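Local structure of MdcD (Pseudomonas aeruginosa, 5VIP) at residues B[10-15]-B[225-230]; B[79-84]-B[122-127]; B[147-152]-B[168-173]. The protein probably acts as the beta subunit of a biotin-independent malonate decarboxylase, with a carboxyl transferase domain expected to take part in removing the carboxyl group of a malonyl substrate. One frame throughout, in Å; residues are numbered along the deposited sequence.

Contact 1: B[10-15]-B[225-230]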
loop_
_atom_site.group_PDB
_atom_site.type_symbol
_atom_site.label_atom_id
_atom_site.label_comp_id
_atom_site.label_asym_id
_atom_site.label_seq_id
_atom_site.Cartn_x
_atom_site.Cartn_y
_atom_site.Cartn_z
ATOM N N LEU B 10 -11.337 27.846 19.762
ATOM C CA LEU B 10 -12.666 27.498 19.278
ATOM C C LEU B 10 -12.685 27.289 17.754
ATOM O O LEU B 10 -13.666 26.788 17.203
ATOM C CB LEU B 10 -13.666 28.581 19.698
ATOM C CG LEU B 10 -13.860 28.691 21.219
ATOM C CD1 LEU B 10 -14.726 29.889 21.606
ATOM C CD2 LEU B 10 -14.462 27.398 21.766
ATOM N N ARG B 11 -11.597 27.656 17.080
ATOM C CA ARG B 11 -11.528 27.496 15.628
ATOM C C ARG B 11 -10.602 26.362 15.184
ATOM O O ARG B 11 -10.583 26.014 14.004
ATOM C CB ARG B 11 -11.074 28.806 14.978
ATOM C CG ARG B 11 -12.046 29.948 15.161
ATOM C CD ARG B 11 -11.364 31.289 14.943
ATOM N NE ARG B 11 -10.989 31.520 13.549
ATOM C CZ ARG B 11 -10.564 32.694 13.083
ATOM N NH1 ARG B 11 -10.460 33.733 13.907
ATOM N NH2 ARG B 11 -10.245 32.831 11.799
ATOM N N SER B 12 -9.854 25.784 16.128
ATOM C CA SER B 12 -8.795 24.821 15.825
ATOM C C SER B 12 -9.331 23.505 15.277
ATOM O O SER B 12 -10.353 22.999 15.738
ATOM C CB SER B 12 -7.958 24.544 17.079
ATOM O OG SER B 12 -7.167 23.369 16.939
ATOM N N PHE B 13 -8.628 22.944 14.300
ATOM C CA PHE B 13 -8.997 21.644 13.751
ATOM C C PHE B 13 -8.287 20.507 14.486
ATOM O O PHE B 13 -8.898 19.494 14.831
ATOM C CB PHE B 13 -8.672 21.587 12.258
ATOM C CG PHE B 13 -9.086 20.307 11.602
ATOM C CD1 PHE B 13 -10.426 20.067 11.314
ATOM C CD2 PHE B 13 -8.142 19.341 11.263
ATOM C CE1 PHE B 13 -10.824 18.884 10.696
ATOM C CE2 PHE B 13 -8.536 18.141 10.655
ATOM C CZ PHE B 13 -9.882 17.919 10.370
ATOM N N THR B 14 -6.996 20.678 14.740
ATOM C CA THR B 14 -6.200 19.608 15.331
ATOM C C THR B 14 -6.633 19.269 16.765
ATOM O O THR B 14 -6.431 18.146 17.222
ATOM C CB THR B 14 -4.718 19.966 15.346
ATOM O OG1 THR B 14 -4.548 21.168 16.099
ATOM C CG2 THR B 14 -4.199 20.188 13.925
ATOM N N GLU B 15 -7.230 20.238 17.457
ATOM C CA GLU B 15 -7.738 20.041 18.816
ATOM C C GLU B 15 -8.894 19.045 18.873
ATOM O O GLU B 15 -9.225 18.544 19.939
ATOM C CB GLU B 15 -8.216 21.368 19.416
ATOM C CG GLU B 15 -7.122 22.312 19.888
ATOM C CD GLU B 15 -7.686 23.591 20.524
ATOM O OE1 GLU B 15 -8.858 23.577 20.978
ATOM O OE2 GLU B 15 -6.959 24.612 20.559
ATOM N N LEU B 225 -2.306 23.936 5.077
ATOM C CA LEU B 225 -3.464 24.602 5.677
ATOM C C LEU B 225 -3.189 25.145 7.068
ATOM O O LEU B 225 -2.475 24.522 7.848
ATOM C CB LEU B 225 -4.650 23.633 5.767
ATOM C CG LEU B 225 -4.979 22.800 4.525
ATOM C CD1 LEU B 225 -6.215 21.936 4.763
ATOM C CD2 LEU B 225 -5.159 23.687 3.314
ATOM N N ALA B 226 -3.788 26.294 7.378
ATOM C CA ALA B 226 -3.817 26.803 8.737
ATOM C C ALA B 226 -4.610 25.843 9.599
ATOM O O ALA B 226 -5.526 25.190 9.106
ATOM C CB ALA B 226 -4.452 28.196 8.788
ATOM N N ASP B 227 -4.294 25.787 10.891
ATOM C CA ASP B 227 -5.037 24.917 11.794
ATOM C C ASP B 227 -6.334 25.605 12.170
ATOM O O ASP B 227 -6.482 26.166 13.256
ATOM C CB ASP B 227 -4.218 24.567 13.038
ATOM C CG ASP B 227 -4.973 23.648 13.979
ATOM O OD1 ASP B 227 -5.972 23.037 13.543
ATOM O OD2 ASP B 227 -4.580 23.538 15.157
ATOM N N ASP B 228 -7.273 25.562 11.241
ATOM C CA ASP B 228 -8.497 26.321 11.346
ATOM C C ASP B 228 -9.571 25.494 10.659
ATOM O O ASP B 228 -9.437 25.137 9.490
ATOM C CB ASP B 228 -8.327 27.711 10.704
ATOM C CG ASP B 228 -9.611 28.523 10.693
ATOM O OD1 ASP B 228 -10.390 28.397 9.727
ATOM O OD2 ASP B 228 -9.840 29.312 11.632
ATOM N N LEU B 229 -10.615 25.160 11.408
ATOM C CA LEU B 229 -11.711 24.339 10.917
ATOM C C LEU B 229 -12.355 24.831 9.623
ATOM O O LEU B 229 -12.555 24.057 8.686
ATOM C CB LEU B 229 -12.789 24.231 12.001
ATOM C CG LEU B 229 -14.064 23.538 11.543
ATOM C CD1 LEU B 229 -13.706 22.122 11.074
ATOM C CD2 LEU B 229 -15.100 23.518 12.662
ATOM N N ASP B 230 -12.724 26.104 9.576
ATOM C CA ASP B 230 -13.379 26.636 8.394
ATOM C C ASP B 230 -12.445 26.549 7.185
ATOM O O ASP B 230 -12.877 26.224 6.079
ATOM C CB ASP B 230 -13.814 28.081 8.632
ATOM C CG ASP B 230 -14.975 28.501 7.751
ATOM O OD1 ASP B 230 -15.886 27.677 7.480
ATOM O OD2 ASP B 230 -14.980 29.679 7.330
#
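With chi1 at -179°, Asp227 extends its carboxylate away from its own backbone N and against residues 12-14, while Thr14 tucks OG1 between its backbone N and carbonyl carbon (chi1 59°), turned to meet it. Four donors then grip the carboxylate. Asp227 OD2 takes Thr14 OG1 at 2.6 Å and Ser12 OG at 3.1 Å, and the two hydroxyls arrive from opposite faces of the carboxylate plane. Asp227 OD1 accepts the amides Phe13 N and Thr14 N, each at 2.8 Å; the Thr14 donor lies near the plane on the syn side, whereas that of Phe13 comes from above it. Such a set of bonds fixes the rotation of the group and would probably favour its charged form. Ser12 OG also accepts from Glu15 N, an ST motif. Asp227 is the centre of an inverse gamma turn between strand 223-225 and helix 229-242, so the contact joins the N-terminal segment after helix 8-11 to a strand-to-helix turn of this crotonase-clan domain. Asp228, next in the chain, is the N-cap of that helix: its OD1 accepts from Glu231 N, and its OD2 forms a salt bridge with Arg11 NE at 3.1 Å. Guanidinium and carboxylate stand nearly perpendicular (81° between planes), a one-nitrogen pairing, and Arg11 NH1 turns back to Arg6 O. Between the Asp227 network and the salt bridge, Leu229 N donates to Arg11 O at 2.7 Å. On the apolar side, Leu229 CD1 reaches the edge of the Phe13 ring at CD1, 3.9 Å away, and the same ring also packs on Leu25 of helix 18-25.

Contact 2: B[79-84]-B[122-127]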
loop_
_atom_site.group_PDB
_atom_site.type_symbol
_atom_site.label_atom_id
_atom_site.label_comp_id
_atom_site.label_asym_id
_atom_site.label_seq_id
_atom_site.Cartn_x
_atom_site.Cartn_y
_atom_site.Cartn_z
ATOM N N ALA B 79 -5.504 9.060 18.874
ATOM C CA ALA B 79 -5.355 9.030 20.325
ATOM C C ALA B 79 -5.585 7.623 20.880
ATOM O O ALA B 79 -5.359 7.376 22.065
ATOM C CB ALA B 79 -6.309 10.027 20.976
ATOM N N PHE B 80 -6.023 6.704 20.018
ATOM C CA PHE B 80 -6.307 5.322 20.404
ATOM C C PHE B 80 -5.366 4.336 19.705
ATOM O O PHE B 80 -5.438 4.171 18.488
ATOM C CB PHE B 80 -7.767 4.967 20.081
ATOM C CG PHE B 80 -8.124 3.524 20.363
ATOM C CD1 PHE B 80 -8.376 3.095 21.665
ATOM C CD2 PHE B 80 -8.214 2.601 19.327
ATOM C CE1 PHE B 80 -8.709 1.774 21.927
ATOM C CE2 PHE B 80 -8.542 1.274 19.580
ATOM C CZ PHE B 80 -8.791 0.860 20.881
ATOM N N GLN B 81 -4.493 3.684 20.472
ATOM C CA GLN B 81 -3.521 2.740 19.909
ATOM C C GLN B 81 -2.580 3.449 18.926
ATOM O O GLN B 81 -2.028 2.817 18.028
ATOM C CB GLN B 81 -4.237 1.580 19.193
ATOM C CG GLN B 81 -4.705 0.423 20.066
ATOM C CD GLN B 81 -3.578 -0.499 20.485
ATOM O OE1 GLN B 81 -2.420 -0.322 20.088
ATOM N NE2 GLN B 81 -3.914 -1.510 21.271
ATOM N N GLY B 82 -2.413 4.758 19.080
ATOM C CA GLY B 82 -1.679 5.555 18.108
ATOM C C GLY B 82 -2.264 5.495 16.703
ATOM O O GLY B 82 -1.565 5.737 15.716
ATOM N N GLY B 83 -3.548 5.159 16.604
ATOM C CA GLY B 83 -4.190 4.995 15.312
ATOM C C GLY B 83 -3.726 3.759 14.552
ATOM O O GLY B 83 -3.852 3.688 13.330
ATOM N N SER B 84 -3.185 2.779 15.271
ATOM C CA SER B 84 -2.779 1.519 14.654
ATOM C C SER B 84 -3.979 0.765 14.108
ATOM O O SER B 84 -4.996 0.644 14.784
ATOM C CB SER B 84 -2.039 0.642 15.663
ATOM O OG SER B 84 -1.045 1.392 16.332
ATOM N N ARG B 122 -1.469 -2.798 14.261
ATOM C CA ARG B 122 -1.402 -3.439 15.563
ATOM C C ARG B 122 -0.620 -4.737 15.494
ATOM O O ARG B 122 -1.017 -5.659 14.776
ATOM C CB ARG B 122 -2.798 -3.727 16.081
ATOM C CG ARG B 122 -3.551 -2.491 16.446
ATOM C CD ARG B 122 -4.964 -2.835 16.784
ATOM N NE ARG B 122 -5.852 -1.740 16.431
ATOM C CZ ARG B 122 -7.173 -1.829 16.467
ATOM N NH1 ARG B 122 -7.740 -2.973 16.844
ATOM N NH2 ARG B 122 -7.923 -0.784 16.126
ATOM N N LEU B 123 0.465 -4.818 16.258
ATOM C CA LEU B 123 1.321 -6.001 16.233
ATOM C C LEU B 123 0.517 -7.284 16.435
ATOM O O LEU B 123 0.754 -8.271 15.749
ATOM C CB LEU B 123 2.426 -5.884 17.286
ATOM C CG LEU B 123 3.328 -7.113 17.436
ATOM C CD1 LEU B 123 3.932 -7.533 16.105
ATOM C CD2 LEU B 123 4.424 -6.824 18.442
ATOM N N GLN B 124 -0.467 -7.248 17.334
ATOM C CA GLN B 124 -1.302 -8.412 17.635
ATOM C C GLN B 124 -2.195 -8.872 16.473
ATOM O O GLN B 124 -2.664 -10.012 16.455
ATOM C CB GLN B 124 -2.179 -8.123 18.856
ATOM C CG GLN B 124 -1.487 -7.282 19.926
ATOM C CD GLN B 124 -1.660 -5.788 19.690
ATOM O OE1 GLN B 124 -2.771 -5.307 19.462
ATOM N NE2 GLN B 124 -0.555 -5.052 19.723
ATOM N N GLU B 125 -2.457 -7.982 15.516
ATOM C CA GLU B 125 -3.218 -8.358 14.328
ATOM C C GLU B 125 -2.401 -8.043 13.068
ATOM O O GLU B 125 -2.971 -7.789 12.005
ATOM C CB GLU B 125 -4.566 -7.616 14.284
ATOM C CG GLU B 125 -5.288 -7.510 15.626
ATOM C CD GLU B 125 -6.455 -6.530 15.597
ATOM O OE1 GLU B 125 -7.352 -6.684 14.747
ATOM O OE2 GLU B 125 -6.473 -5.597 16.424
ATOM N N ALA B 126 -1.073 -8.086 13.194
ATOM C CA ALA B 126 -0.181 -7.464 12.213
ATOM C C ALA B 126 -0.509 -7.810 10.759
ATOM O O ALA B 126 -0.617 -6.914 9.923
ATOM C CB ALA B 126 1.276 -7.825 12.519
ATOM N N ASN B 127 -0.689 -9.087 10.443
ATOM C CA ASN B 127 -0.882 -9.436 9.036
ATOM C C ASN B 127 -2.294 -9.149 8.517
ATOM O O ASN B 127 -2.493 -8.956 7.319
ATOM C CB ASN B 127 -0.507 -10.901 8.801
ATOM C CG ASN B 127 0.959 -11.055 8.438
ATOM O OD1 ASN B 127 1.466 -10.345 7.568
ATOM N ND2 ASN B 127 1.657 -11.958 9.119
#
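Arg122 and Ser84 make the close part of this contact. Arg122 NE donates to Ser84 O at 3.0 Å with an N-H...O angle of 155°, but the donor sits above the carbonyl plane, 51° out of it, instead of on a lone pair. Beside this bond the aliphatic stem packs on the serine: Arg122 CG lies 3.6 Å from Ser84 CB. From there the arginine chain bends at chi3 and presents its guanidinium to Glu125, whose OE2 accepts from Arg122 NH1 at 2.9 Å through its syn lone pair. A backbone oxygen and a carboxylate thus fix the guanidinium from two sides, and the salt bridge probably offsets its charge.

The outer part is looser. Phe80 offers the edge of its ring, CE2 standing 4.1 Å from Arg122 NH2. That nitrogen meets the rim near the ring plane and not a face, so this is not a cation-pi contact; the ring and guanidinium planes are 87° apart. Gln81 CG lies above one face of the Phe80 ring, offset toward its rim, and the amide nitrogen Gln81 NE2 stays 4.4 Å from Gln124 OE1, too far for a hydrogen bond. All three of these outer residues are exposed.

Residues 81-83 all have positive phi, a conformation easily adopted by the two glycines. Turn bonds from Gly83 N to Phe80 O and from Ser84 N to Gln81 O curl this loop of the carboxyl transferase domain between strand 69-76 and helix 87-105. Glu125, N-cap of helix 126-143, also accepts from Glu87 N through OE1, linking the start of that helix to the start of helix 87-105, while the backbone of Arg122 pairs with Leu85.

Contact 3: B[147-152]-B[168-173]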
loop_
_atom_site.group_PDB
_atom_site.type_symbol
_atom_site.label_atom_id
_atom_site.label_comp_id
_atom_site.label_asym_id
_atom_site.label_seq_id
_atom_site.Cartn_x
_atom_site.Cartn_y
_atom_site.Cartn_z
ATOM N N GLN B 147 -13.742 9.447 -8.964
ATOM C CA GLN B 147 -13.725 10.614 -8.071
ATOM C C GLN B 147 -12.393 10.706 -7.348
ATOM O O GLN B 147 -11.834 9.673 -6.950
ATOM C CB GLN B 147 -14.852 10.526 -7.025
ATOM C CG GLN B 147 -16.278 10.505 -7.567
ATOM C CD GLN B 147 -16.689 11.807 -8.239
ATOM O OE1 GLN B 147 -16.152 12.870 -7.949
ATOM N NE2 GLN B 147 -17.658 11.723 -9.135
ATOM N N PRO B 148 -11.887 11.929 -7.146
ATOM C CA PRO B 148 -10.673 12.099 -6.343
ATOM C C PRO B 148 -10.930 11.736 -4.876
ATOM O O PRO B 148 -11.997 12.042 -4.347
ATOM C CB PRO B 148 -10.364 13.592 -6.497
ATOM C CG PRO B 148 -11.713 14.213 -6.716
ATOM C CD PRO B 148 -12.430 13.224 -7.594
ATOM N N VAL B 149 -9.977 11.062 -4.247
ATOM C CA VAL B 149 -9.994 10.879 -2.800
ATOM C C VAL B 149 -9.141 11.991 -2.221
ATOM O O VAL B 149 -8.042 12.255 -2.712
ATOM C CB VAL B 149 -9.439 9.513 -2.374
ATOM C CG1 VAL B 149 -9.397 9.406 -0.849
ATOM C CG2 VAL B 149 -10.275 8.382 -2.992
ATOM N N VAL B 150 -9.654 12.664 -1.200
ATOM C CA VAL B 150 -8.890 13.690 -0.517
ATOM C C VAL B 150 -8.417 13.121 0.809
ATOM O O VAL B 150 -9.207 12.550 1.552
ATOM C CB VAL B 150 -9.722 14.963 -0.293
ATOM C CG1 VAL B 150 -8.938 15.977 0.527
ATOM C CG2 VAL B 150 -10.151 15.558 -1.636
ATOM N N ALA B 151 -7.122 13.268 1.083
ATOM C CA ALA B 151 -6.542 12.862 2.360
ATOM C C ALA B 151 -6.107 14.084 3.138
ATOM O O ALA B 151 -5.390 14.937 2.618
ATOM C CB ALA B 151 -5.350 11.939 2.148
ATOM N N VAL B 152 -6.526 14.141 4.393
ATOM C CA VAL B 152 -6.197 15.240 5.284
ATOM C C VAL B 152 -5.328 14.676 6.411
ATOM O O VAL B 152 -5.711 13.715 7.094
ATOM C CB VAL B 152 -7.472 15.910 5.847
ATOM C CG1 VAL B 152 -7.138 16.898 6.940
ATOM C CG2 VAL B 152 -8.257 16.591 4.696
ATOM N N GLY B 168 -0.115 8.570 -0.459
ATOM C CA GLY B 168 0.574 8.823 -1.717
ATOM C C GLY B 168 -0.256 8.448 -2.942
ATOM O O GLY B 168 0.005 8.950 -4.032
ATOM N N LEU B 169 -1.244 7.564 -2.774
ATOM C CA LEU B 169 -2.153 7.224 -3.876
ATOM C C LEU B 169 -3.265 8.241 -4.053
ATOM O O LEU B 169 -3.824 8.358 -5.145
ATOM C CB LEU B 169 -2.816 5.873 -3.653
ATOM C CG LEU B 169 -1.912 4.661 -3.535
ATOM C CD1 LEU B 169 -2.755 3.530 -2.968
ATOM C CD2 LEU B 169 -1.369 4.305 -4.900
ATOM N N CYS B 170 -3.628 8.934 -2.977
ATOM C CA CYS B 170 -4.784 9.839 -3.014
ATOM C C CYS B 170 -4.558 11.005 -3.976
ATOM O O CYS B 170 -3.442 11.529 -4.060
ATOM C CB CYS B 170 -5.079 10.381 -1.610
ATOM S SG CYS B 170 -5.759 9.106 -0.500
ATOM N N SER B 171 -5.616 11.413 -4.679
ATOM C CA SER B 171 -5.547 12.537 -5.623
ATOM C C SER B 171 -4.989 13.807 -5.007
ATOM O O SER B 171 -4.180 14.509 -5.621
ATOM C CB SER B 171 -6.942 12.852 -6.193
ATOM O OG SER B 171 -7.407 11.793 -7.023
ATOM N N TYR B 172 -5.444 14.121 -3.799
ATOM C CA TYR B 172 -4.992 15.338 -3.130
ATOM C C TYR B 172 -4.636 15.056 -1.688
ATOM O O TYR B 172 -5.378 14.363 -0.999
ATOM C CB TYR B 172 -6.069 16.433 -3.194
ATOM C CG TYR B 172 -6.486 16.735 -4.609
ATOM C CD1 TYR B 172 -5.611 17.371 -5.486
ATOM C CD2 TYR B 172 -7.728 16.335 -5.084
ATOM C CE1 TYR B 172 -5.984 17.631 -6.807
ATOM C CE2 TYR B 172 -8.116 16.590 -6.397
ATOM C CZ TYR B 172 -7.238 17.239 -7.250
ATOM O OH TYR B 172 -7.633 17.485 -8.551
ATOM N N VAL B 173 -3.508 15.609 -1.242
ATOM C CA VAL B 173 -3.062 15.469 0.140
ATOM C C VAL B 173 -2.949 16.840 0.793
ATOM O O VAL B 173 -2.187 17.702 0.328
ATOM C CB VAL B 173 -1.689 14.754 0.239
ATOM C CG1 VAL B 173 -1.228 14.716 1.691
ATOM C CG2 VAL B 173 -1.773 13.347 -0.342
#
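Two neighbouring parallel strands of the central sheet, 150-153 and 172-176, pair here at their starting ends, joined by a beta-alpha-beta crossover whose connection carries helix 162-169. Val150 pairs with Tyr172 and Ala151 with Val173. The firm backbone bond is Ala151 N to Tyr172 O, 2.9 Å and practically straight (177°); Tyr172 N to Val149 O, at 3.4 Å, is weak. At the entrance to both strands, Gln144 accepts from Val149 N and from Ser171 N, which ties the two segments together just before the sheet begins.

Side chains divide between the two faces. On the face of Val150 and Tyr172, which packs against helix 229-242, Tyr172 CE2 lies 3.7 Å from Pro148 CB, and Val150 CG2 stands at the ring edge, 4.3 Å from Tyr172 CD2. The phenol reaches past them to Gly243 O. Across the sheet, Ala151 looks toward the side covered by helix 126-143, where Ile140 touches Cys170. Cys170 swings its sulfur beside its own backbone N (chi1 -71°), and this sets SG against two apolar groups, 3.7 Å from Val149 CG1 and 3.9 Å from Ala151 CB.

How the contacts relate
Contact 3 is the core of the set: every touching residue is buried, and backbone pairing with apolar packing does the work. Contact 2 lies at the surface and depends on one arginine; contact 1 is intermediate, with a polar carboxylate network beside a buried phenylalanine. Contacts 1 and 3 share a boundary, since Phe13 CE2 meets Val152 CG1 at 4.2 Å, and helix 229-242, which starts in contact 1, packs over one sheet face of contact 3. Helix 126-143 similarly begins in contact 2 and covers the other face of contact 3, although contacts 2 and 3 do not touch. In sequence, contacts 2 and 3 both fall within the long loop closed by contact 1.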